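Local coordinates for peptidase M28 (Shewanella amazonensis SB2B, PDB 3IIB), which probably acts as a zinc-dependent exopeptidase of family M28, a carboxypeptidase or dipeptidase that works at a two-zinc centre, at residues E139-Y147 / Q392-H401; I99-I110 / E218-S227. One frame throughout, in Å; residues are numbered along the deposited sequence. Where two conformers were deposited one is given.

Interaction 1 of 2, residues E139-Y147 / Q392-H401; sequences ERHRDGKGY and QDGSDYFDYH
Tyr147 and Phe398 lie nearly parallel in an offset stack, planes 9° and ring centroids 4.2 Å apart. Over the same face of Phe398 sits Tyr147 CB in a CH-pi contact, while Tyr397 covers the opposite face and Gly144 CA meets the edge. The edge of Phe398 also faces the ring of His401, Phe398 CE1 standing over that ring's centre; His401 is steeply inclined to Tyr147, its CE1 3.5 Å from Tyr147 OH, which is hydrogen-bonded to Arg154. Tyr147 CG stands anti to the backbone N (chi1 179°), which swings the ring onto Phe398.

Through the guanidinium edge, Arg140 NH1 and NH2 grip Asp399 end-on in a salt bridge, the two planes 73° apart. The bonds are bent: NH1 meets OD1 (3.0 Å) and OD2 from the syn side, out of the carboxylate plane, and NH2 uses the syn lone pair of OD1. OD1 thus accepts from both nitrogens and also bonds to Thr176. NH1 donates to Ser395 O as well, and Gly394 N to Arg142 O.

An aromatic cluster flanked by a salt bridge thus ties the start of helix 145-163 to the loop of the two-zinc site: His401 touches the zinc ligand Asp269 and directly precedes another, His402.

Interaction 2 of 2, residues I99-I110 / E218-S227; sequences IATPAQGLSATI and EVVISLELGS
Leu106 and Ala108 join Leu223 and Ile221 through the backbone, where two antiparallel strand segments meet at 149°. Ala108 and Ile221 form a hydrogen-bonded pair, with Ala108 N to Ile221 O and Ile221 N to Ala108 O both 3.0 Å. Leu223 N donates to Leu106 O at 2.8 Å, and Ile110 N to Val219 O at 2.9 Å. Between these bonds, Ser107 faces Ser222 and Thr109 faces Val220 as non-hydrogen-bonded pairs, with CA-H...O contacts such as Ser107 CA to Ile221 O.

Away from the regular ladder, Thr101 takes over the pairing. Its OG1 sits between the backbone N and the carbonyl carbon (chi1 49°) and accepts from Leu225 N at 2.9 Å in an almost straight bond of 172°, while Thr101 N donates to Leu225 O at 3.0 Å. One residue therefore engages both polar backbone atoms of Leu225.

Waters add to the seam. One bridges Leu106 N and Leu223 O, a second lies between the hydroxyls of Ser107 and Ser222, a third links Thr109 OG1 with Glu218 OE1, and a fourth accepts from Val219 N and donates to Ile110 O.

Apolar packing is closest around Ile110. Its CG1 lies alongside Val219, 3.9 Å from CB, and its CG2 meets CG1 of Ile221, which crosses it at about a right angle. Leu106 CD2 meets Leu223 CD2 more loosely, at 4.3 Å. Helix 203-213 packs on Ile110 and Val219, and strand 131-134 on Ile110 and Ile221.

The arrangement is an antiparallel strand pairing within a mixed beta-sheet: strand 220-242 lies between 106-113 and 62-84, and strand 131-134 runs parallel to 106-113 on its other side.

Overall arrangement
Both contacts join segments far apart in sequence, and the two pairs alternate along the chain, yet their centres are 31 Å apart and their nearest atoms about 16 Å apart, without touching. Interaction 1 borders the metal centre, the side chain of His401 being about 4 Å from a bound zinc ion. Interaction 2 is peripheral, its centre 29 Å from that of the chain against 12 Å for interaction 1, and it lies away from the metal site. The two belong to connected parts of one fold: strand 106-113 pairs with 131-134, which precedes residues 139-147 in the chain, and strand 220-242 also pairs with 293-300.

Interaction 1 of 2, residues E139-Y147 / Q392-H401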
loop_
_atom_site.group_PDB
_atom_site.type_symbol
_atom_site.label_atom_id
_atom_site.label_comp_id
_atom_site.label_asym_id
_atom_site.label_seq_id
_atom_site.Cartn_x
_atom_site.Cartn_y
_atom_site.Cartn_z
ATOM N N GLU A 139 11.407 -2.099 -13.610
ATOM C CA GLU A 139 12.328 -2.998 -12.909
ATOM C C GLU A 139 12.868 -2.337 -11.661
ATOM O O GLU A 139 13.095 -1.141 -11.634
ATOM C CB GLU A 139 13.509 -3.377 -13.807
ATOM C CG GLU A 139 13.109 -4.234 -15.018
ATOM C CD GLU A 139 14.308 -4.525 -15.943
ATOM O OE1 GLU A 139 15.451 -4.161 -15.580
ATOM O OE2 GLU A 139 14.103 -5.097 -17.037
ATOM N N ARG A 140 13.066 -3.143 -10.632
ATOM C CA ARG A 140 13.692 -2.690 -9.393
ATOM C C ARG A 140 15.214 -2.724 -9.525
ATOM O O ARG A 140 15.774 -3.781 -9.858
ATOM C CB ARG A 140 13.268 -3.621 -8.249
ATOM C CG ARG A 140 13.751 -3.179 -6.877
ATOM C CD ARG A 140 13.397 -4.202 -5.769
ATOM N NE ARG A 140 11.971 -4.477 -5.786
ATOM C CZ ARG A 140 11.030 -3.697 -5.264
ATOM N NH1 ARG A 140 11.337 -2.612 -4.618
ATOM N NH2 ARG A 140 9.755 -4.045 -5.368
ATOM N N HIS A 141 15.860 -1.605 -9.194
ATOM C CA HIS A 141 17.327 -1.473 -9.218
ATOM C C HIS A 141 17.799 -0.548 -8.125
ATOM O O HIS A 141 17.172 0.471 -7.819
ATOM C CB HIS A 141 17.797 -0.919 -10.556
ATOM C CG HIS A 141 17.569 -1.847 -11.700
ATOM N ND1 HIS A 141 18.446 -2.870 -12.002
ATOM C CD2 HIS A 141 16.569 -1.921 -12.613
ATOM C CE1 HIS A 141 17.986 -3.538 -13.049
ATOM N NE2 HIS A 141 16.855 -2.979 -13.442
ATOM N N ARG A 142 18.953 -0.865 -7.551
ATOM C CA ARG A 142 19.529 0.003 -6.532
ATOM C C ARG A 142 19.713 1.426 -7.005
ATOM O O ARG A 142 19.492 2.377 -6.236
ATOM C CB ARG A 142 20.881 -0.563 -6.116
ATOM C CG ARG A 142 21.592 0.230 -5.121
ATOM C CD ARG A 142 22.709 -0.553 -4.487
ATOM N NE ARG A 142 23.836 -0.731 -5.380
ATOM C CZ ARG A 142 25.065 -1.075 -4.983
ATOM N NH1 ARG A 142 25.343 -1.236 -3.696
ATOM N NH2 ARG A 142 26.026 -1.216 -5.884
ATOM N N ASP A 143 20.091 1.583 -8.273
ATOM C CA ASP A 143 20.365 2.892 -8.831
ATOM C C ASP A 143 19.190 3.511 -9.533
ATOM O O ASP A 143 19.335 4.590 -10.104
ATOM C CB ASP A 143 21.580 2.834 -9.780
ATOM C CG ASP A 143 21.356 1.946 -11.005
ATOM O OD1 ASP A 143 20.217 1.483 -11.264
ATOM O OD2 ASP A 143 22.358 1.693 -11.715
ATOM N N GLY A 144 18.032 2.838 -9.510
ATOM C CA GLY A 144 16.818 3.391 -10.097
ATOM C C GLY A 144 16.787 3.410 -11.597
ATOM O O GLY A 144 15.969 4.128 -12.172
ATOM N N LYS A 145 17.618 2.584 -12.247
ATOM C CA LYS A 145 17.727 2.610 -13.695
ATOM C C LYS A 145 16.447 2.110 -14.375
ATOM O O LYS A 145 16.183 2.495 -15.514
ATOM C CB LYS A 145 18.957 1.834 -14.207
ATOM C CG LYS A 145 18.876 0.346 -14.083
ATOM C CD LYS A 145 20.088 -0.370 -14.679
ATOM C CE LYS A 145 21.290 -0.347 -13.726
ATOM N NZ LYS A 145 21.058 -1.014 -12.393
ATOM N N GLY A 146 15.659 1.283 -13.680
ATOM C CA GLY A 146 14.355 0.869 -14.195
ATOM C C GLY A 146 13.378 2.020 -14.398
ATOM O O GLY A 146 12.715 2.107 -15.420
ATOM N N TYR A 147 13.303 2.912 -13.425
ATOM C CA TYR A 147 12.509 4.131 -13.546
ATOM C C TYR A 147 12.913 4.938 -14.784
ATOM O O TYR A 147 12.061 5.420 -15.571
ATOM C CB TYR A 147 12.652 4.929 -12.266
ATOM C CG TYR A 147 11.909 6.212 -12.258
ATOM C CD1 TYR A 147 10.583 6.245 -11.902
ATOM C CD2 TYR A 147 12.521 7.411 -12.612
ATOM C CE1 TYR A 147 9.879 7.434 -11.886
ATOM C CE2 TYR A 147 11.813 8.623 -12.590
ATOM C CZ TYR A 147 10.476 8.604 -12.232
ATOM O OH TYR A 147 9.757 9.784 -12.189
ATOM N N GLN A 392 22.681 6.893 -3.489
ATOM C CA GLN A 392 21.864 6.225 -2.484
ATOM C C GLN A 392 21.318 4.920 -3.005
ATOM O O GLN A 392 21.013 4.827 -4.187
ATOM C CB GLN A 392 20.671 7.091 -2.119
ATOM C CG GLN A 392 21.032 8.388 -1.405
ATOM C CD GLN A 392 19.827 9.165 -1.037
ATOM O OE1 GLN A 392 19.291 9.978 -1.840
ATOM N NE2 GLN A 392 19.338 8.918 0.165
ATOM N N ASP A 393 21.156 3.957 -2.099
ATOM C CA ASP A 393 20.446 2.704 -2.393
ATOM C C ASP A 393 18.947 2.996 -2.499
ATOM O O ASP A 393 18.273 3.282 -1.498
ATOM C CB ASP A 393 20.717 1.641 -1.335
ATOM C CG ASP A 393 20.087 0.283 -1.675
ATOM O OD1 ASP A 393 19.025 0.206 -2.323
ATOM O OD2 ASP A 393 20.689 -0.731 -1.284
ATOM N N GLY A 394 18.439 2.964 -3.728
ATOM C CA GLY A 394 17.031 3.208 -3.958
ATOM C C GLY A 394 16.240 1.971 -4.336
ATOM O O GLY A 394 15.217 2.064 -5.079
ATOM N N SER A 395 16.684 0.805 -3.886
ATOM C CA SER A 395 15.981 -0.450 -4.265
ATOM C C SER A 395 14.491 -0.411 -3.942
ATOM O O SER A 395 13.699 -0.958 -4.702
ATOM C CB SER A 395 16.579 -1.661 -3.559
ATOM O OG SER A 395 17.903 -1.866 -4.004
ATOM N N ASP A 396 14.125 0.220 -2.814
ATOM C CA ASP A 396 12.717 0.311 -2.400
ATOM C C ASP A 396 12.056 1.660 -2.737
ATOM O O ASP A 396 10.868 1.827 -2.518
ATOM C CB ASP A 396 12.556 0.009 -0.909
ATOM C CG ASP A 396 13.169 1.071 -0.007
ATOM O OD1 ASP A 396 14.100 1.804 -0.466
ATOM O OD2 ASP A 396 12.751 1.137 1.189
ATOM N N TYR A 397 12.811 2.597 -3.306
ATOM C CA TYR A 397 12.336 3.979 -3.458
ATOM C C TYR A 397 11.085 4.073 -4.322
ATOM O O TYR A 397 10.135 4.787 -3.973
ATOM C CB TYR A 397 13.460 4.803 -4.071
ATOM C CG TYR A 397 13.181 6.267 -4.257
ATOM C CD1 TYR A 397 13.230 7.144 -3.185
ATOM C CD2 TYR A 397 12.919 6.774 -5.528
ATOM C CE1 TYR A 397 13.029 8.515 -3.381
ATOM C CE2 TYR A 397 12.667 8.135 -5.716
ATOM C CZ TYR A 397 12.754 8.989 -4.637
ATOM O OH TYR A 397 12.546 10.332 -4.797
ATOM N N PHE A 398 11.072 3.354 -5.431
ATOM C CA PHE A 398 9.930 3.407 -6.344
ATOM C C PHE A 398 8.748 2.545 -5.934
ATOM O O PHE A 398 7.732 2.486 -6.651
ATOM C CB PHE A 398 10.393 3.176 -7.797
ATOM C CG PHE A 398 11.319 4.280 -8.300
ATOM C CD1 PHE A 398 10.820 5.558 -8.536
ATOM C CD2 PHE A 398 12.660 4.071 -8.427
ATOM C CE1 PHE A 398 11.629 6.574 -8.946
ATOM C CE2 PHE A 398 13.481 5.081 -8.844
ATOM C CZ PHE A 398 12.963 6.360 -9.088
ATOM N N ASP A 399 8.824 1.920 -4.765
ATOM C CA ASP A 399 7.614 1.386 -4.117
ATOM C C ASP A 399 6.717 2.497 -3.572
ATOM O O ASP A 399 5.508 2.301 -3.480
ATOM C CB ASP A 399 7.925 0.436 -2.997
ATOM C CG ASP A 399 8.673 -0.809 -3.455
ATOM O OD1 ASP A 399 8.727 -1.098 -4.667
ATOM O OD2 ASP A 399 9.199 -1.508 -2.575
ATOM N N TYR A 400 7.299 3.638 -3.215
ATOM C CA TYR A 400 6.544 4.688 -2.522
ATOM C C TYR A 400 6.562 6.033 -3.201
ATOM O O TYR A 400 5.633 6.822 -2.993
ATOM C CB TYR A 400 7.019 4.843 -1.070
ATOM C CG TYR A 400 7.334 3.543 -0.392
ATOM C CD1 TYR A 400 6.334 2.612 -0.133
ATOM C CD2 TYR A 400 8.628 3.252 0.020
ATOM C CE1 TYR A 400 6.627 1.407 0.498
ATOM C CE2 TYR A 400 8.923 2.057 0.629
ATOM C CZ TYR A 400 7.920 1.145 0.875
ATOM O OH TYR A 400 8.216 -0.036 1.509
ATOM N N HIS A 401 7.610 6.302 -3.998
ATOM C CA HIS A 401 7.780 7.541 -4.757
ATOM C C HIS A 401 6.498 7.917 -5.456
ATOM O O HIS A 401 5.985 7.130 -6.175
ATOM C CB HIS A 401 8.899 7.279 -5.761
ATOM C CG HIS A 401 9.094 8.316 -6.816
ATOM N ND1 HIS A 401 8.557 8.187 -8.085
ATOM C CD2 HIS A 401 9.869 9.427 -6.844
ATOM C CE1 HIS A 401 8.957 9.207 -8.820
ATOM N NE2 HIS A 401 9.786 9.949 -8.105
HETATM O O HOH W 1 14.418 0.952 -8.093
HETATM O O HOH W 2 23.620 -0.765 -1.275
#

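Interaction 2 of 2, residues I99-I110 / E218-S227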
loop_
_atom_site.group_PDB
_atom_site.type_symbol
_atom_site.label_atom_id
_atom_site.label_comp_id
_atom_site.label_asym_id
_atom_site.label_seq_id
_atom_site.Cartn_x
_atom_site.Cartn_y
_atom_site.Cartn_z
ATOM N N ILE A 99 -5.307 17.650 -17.954
ATOM C CA ILE A 99 -6.586 18.292 -18.063
ATOM C C ILE A 99 -7.653 17.359 -17.469
ATOM O O ILE A 99 -7.441 16.162 -17.303
ATOM C CB ILE A 99 -6.949 18.634 -19.553
ATOM C CG1 ILE A 99 -7.086 17.373 -20.423
ATOM C CG2 ILE A 99 -5.881 19.573 -20.160
ATOM C CD1 ILE A 99 -7.868 17.626 -21.758
ATOM N N ALA A 100 -8.805 17.936 -17.177
ATOM C CA ALA A 100 -9.957 17.190 -16.694
ATOM C C ALA A 100 -10.564 16.421 -17.858
ATOM O O ALA A 100 -10.416 16.825 -19.030
ATOM C CB ALA A 100 -11.030 18.156 -16.080
ATOM N N THR A 101 -11.298 15.368 -17.529
ATOM C CA THR A 101 -12.125 14.631 -18.521
ATOM C C THR A 101 -13.329 15.473 -18.868
ATOM O O THR A 101 -13.662 16.362 -18.096
ATOM C CB THR A 101 -12.559 13.297 -17.963
ATOM O OG1 THR A 101 -13.099 13.491 -16.647
ATOM C CG2 THR A 101 -11.346 12.335 -17.903
ATOM N N PRO A 102 -13.951 15.222 -20.045
ATOM C CA PRO A 102 -15.145 15.931 -20.479
ATOM C C PRO A 102 -16.248 15.922 -19.437
ATOM O O PRO A 102 -16.377 14.971 -18.684
ATOM C CB PRO A 102 -15.606 15.140 -21.706
ATOM C CG PRO A 102 -14.446 14.449 -22.185
ATOM C CD PRO A 102 -13.552 14.196 -21.029
ATOM N N ALA A 103 -17.034 16.995 -19.412
ATOM C CA ALA A 103 -18.212 17.085 -18.551
ATOM C C ALA A 103 -19.172 15.937 -18.856
ATOM O O ALA A 103 -19.686 15.302 -17.931
ATOM C CB ALA A 103 -18.912 18.447 -18.740
ATOM N N GLN A 104 -19.350 15.635 -20.148
ATOM C CA GLN A 104 -20.185 14.507 -20.605
ATOM C C GLN A 104 -19.712 13.155 -20.052
ATOM O O GLN A 104 -20.487 12.191 -20.015
ATOM C CB GLN A 104 -20.183 14.438 -22.130
ATOM N N GLY A 105 -18.444 13.104 -19.624
ATOM C CA GLY A 105 -17.806 11.901 -19.084
ATOM C C GLY A 105 -16.963 11.204 -20.137
ATOM O O GLY A 105 -17.072 11.513 -21.341
ATOM N N LEU A 106 -16.118 10.283 -19.703
ATOM C CA LEU A 106 -15.265 9.518 -20.627
ATOM C C LEU A 106 -15.314 7.995 -20.403
ATOM O O LEU A 106 -14.823 7.488 -19.393
ATOM C CB LEU A 106 -13.837 9.982 -20.521
ATOM C CG LEU A 106 -12.801 9.415 -21.475
ATOM C CD1 LEU A 106 -13.232 9.627 -22.941
ATOM C CD2 LEU A 106 -11.432 10.064 -21.197
ATOM N N SER A 107 -15.892 7.289 -21.362
ATOM C CA SER A 107 -15.918 5.825 -21.369
ATOM C C SER A 107 -15.434 5.404 -22.760
ATOM O O SER A 107 -15.901 5.948 -23.749
ATOM C CB SER A 107 -17.334 5.301 -21.119
ATOM O OG SER A 107 -17.839 5.717 -19.856
ATOM N N ALA A 108 -14.508 4.455 -22.836
ATOM C CA ALA A 108 -13.888 4.098 -24.102
ATOM C C ALA A 108 -13.225 2.762 -24.016
ATOM O O ALA A 108 -12.781 2.358 -22.934
ATOM C CB ALA A 108 -12.834 5.143 -24.508
ATOM N N THR A 109 -13.105 2.112 -25.171
ATOM C CA THR A 109 -12.288 0.902 -25.322
ATOM C C THR A 109 -10.823 1.269 -25.248
ATOM O O THR A 109 -10.403 2.311 -25.767
ATOM C CB THR A 109 -12.594 0.247 -26.668
ATOM O OG1 THR A 109 -13.983 -0.084 -26.668
ATOM C CG2 THR A 109 -11.744 -1.001 -26.919
ATOM N N ILE A 110 -10.028 0.444 -24.584
ATOM C CA ILE A 110 -8.590 0.681 -24.511
ATOM C C ILE A 110 -7.819 -0.114 -25.557
ATOM O O ILE A 110 -8.337 -1.084 -26.126
ATOM C CB ILE A 110 -8.021 0.398 -23.073
ATOM C CG1 ILE A 110 -8.008 -1.083 -22.774
ATOM C CG2 ILE A 110 -8.807 1.178 -21.987
ATOM C CD1 ILE A 110 -7.224 -1.451 -21.564
ATOM N N GLU A 218 -11.953 -7.409 -25.387
ATOM C CA GLU A 218 -11.713 -5.962 -25.303
ATOM C C GLU A 218 -12.141 -5.410 -23.942
ATOM O O GLU A 218 -13.158 -5.831 -23.389
ATOM C CB GLU A 218 -12.451 -5.231 -26.420
ATOM C CG GLU A 218 -11.846 -5.593 -27.785
ATOM C CD GLU A 218 -12.333 -4.722 -28.912
ATOM O OE1 GLU A 218 -13.513 -4.328 -28.899
ATOM O OE2 GLU A 218 -11.525 -4.440 -29.808
ATOM N N VAL A 219 -11.359 -4.469 -23.429
ATOM C CA VAL A 219 -11.627 -3.813 -22.150
ATOM C C VAL A 219 -12.060 -2.387 -22.420
ATOM O O VAL A 219 -11.441 -1.643 -23.232
ATOM C CB VAL A 219 -10.379 -3.839 -21.246
ATOM C CG1 VAL A 219 -10.585 -3.021 -19.927
ATOM C CG2 VAL A 219 -9.969 -5.297 -20.999
ATOM N N VAL A 220 -13.156 -2.033 -21.771
ATOM C CA VAL A 220 -13.724 -0.701 -21.807
ATOM C C VAL A 220 -13.634 -0.155 -20.422
ATOM O O VAL A 220 -13.990 -0.856 -19.464
ATOM C CB VAL A 220 -15.217 -0.787 -22.240
ATOM C CG1 VAL A 220 -15.906 0.611 -22.219
ATOM C CG2 VAL A 220 -15.338 -1.486 -23.599
ATOM N N ILE A 221 -13.204 1.095 -20.284
ATOM C CA ILE A 221 -13.104 1.731 -18.970
ATOM C C ILE A 221 -13.922 3.021 -18.943
ATOM O O ILE A 221 -14.254 3.575 -19.992
ATOM C CB ILE A 221 -11.631 1.992 -18.543
ATOM C CG1 ILE A 221 -10.955 3.089 -19.373
ATOM C CG2 ILE A 221 -10.822 0.675 -18.619
ATOM C CD1 ILE A 221 -9.602 3.516 -18.780
ATOM N N SER A 222 -14.253 3.442 -17.732
ATOM C CA SER A 222 -14.724 4.785 -17.419
ATOM C C SER A 222 -13.601 5.535 -16.713
ATOM O O SER A 222 -12.924 4.948 -15.860
ATOM C CB SER A 222 -15.924 4.724 -16.487
ATOM O OG SER A 222 -16.365 6.047 -16.165
ATOM N N LEU A 223 -13.367 6.805 -17.081
ATOM C CA LEU A 223 -12.338 7.630 -16.451
ATOM C C LEU A 223 -12.885 9.037 -16.194
ATOM O O LEU A 223 -13.436 9.694 -17.096
ATOM C CB LEU A 223 -11.107 7.747 -17.346
ATOM C CG LEU A 223 -9.917 8.564 -16.837
ATOM C CD1 LEU A 223 -9.249 7.989 -15.568
ATOM C CD2 LEU A 223 -8.876 8.675 -17.977
ATOM N N GLU A 224 -12.722 9.474 -14.953
ATOM C CA GLU A 224 -13.171 10.785 -14.526
ATOM C C GLU A 224 -12.017 11.418 -13.809
ATOM O O GLU A 224 -11.503 10.818 -12.862
ATOM C CB GLU A 224 -14.357 10.675 -13.574
ATOM C CG GLU A 224 -14.860 12.028 -13.135
ATOM C CD GLU A 224 -16.128 11.979 -12.322
ATOM O OE1 GLU A 224 -16.599 10.868 -11.973
ATOM O OE2 GLU A 224 -16.658 13.086 -12.071
ATOM N N LEU A 225 -11.604 12.600 -14.294
ATOM C CA LEU A 225 -10.559 13.392 -13.677
ATOM C C LEU A 225 -11.007 14.825 -13.563
ATOM O O LEU A 225 -11.478 15.435 -14.530
ATOM C CB LEU A 225 -9.248 13.356 -14.456
ATOM C CG LEU A 225 -8.613 11.987 -14.694
ATOM C CD1 LEU A 225 -7.436 12.150 -15.680
ATOM C CD2 LEU A 225 -8.180 11.269 -13.380
ATOM N N GLY A 226 -10.885 15.348 -12.355
ATOM C CA GLY A 226 -11.174 16.743 -12.108
ATOM C C GLY A 226 -9.780 17.331 -11.939
ATOM O O GLY A 226 -8.876 16.712 -11.358
ATOM N N SER A 227 -9.589 18.490 -12.491
ATOM C CA SER A 227 -8.356 19.231 -12.298
ATOM C C SER A 227 -8.645 20.638 -12.770
ATOM O O SER A 227 -9.645 20.861 -13.469
ATOM C CB SER A 227 -7.211 18.630 -13.123
ATOM O OG SER A 227 -7.362 18.953 -14.506
HETATM O O HOH W 3 -15.739 10.840 -17.184
HETATM O O HOH W 4 -17.272 7.818 -17.928
HETATM O O HOH W 5 -14.762 -2.631 -27.247
HETATM O O HOH W 6 -9.425 -3.564 -25.241
#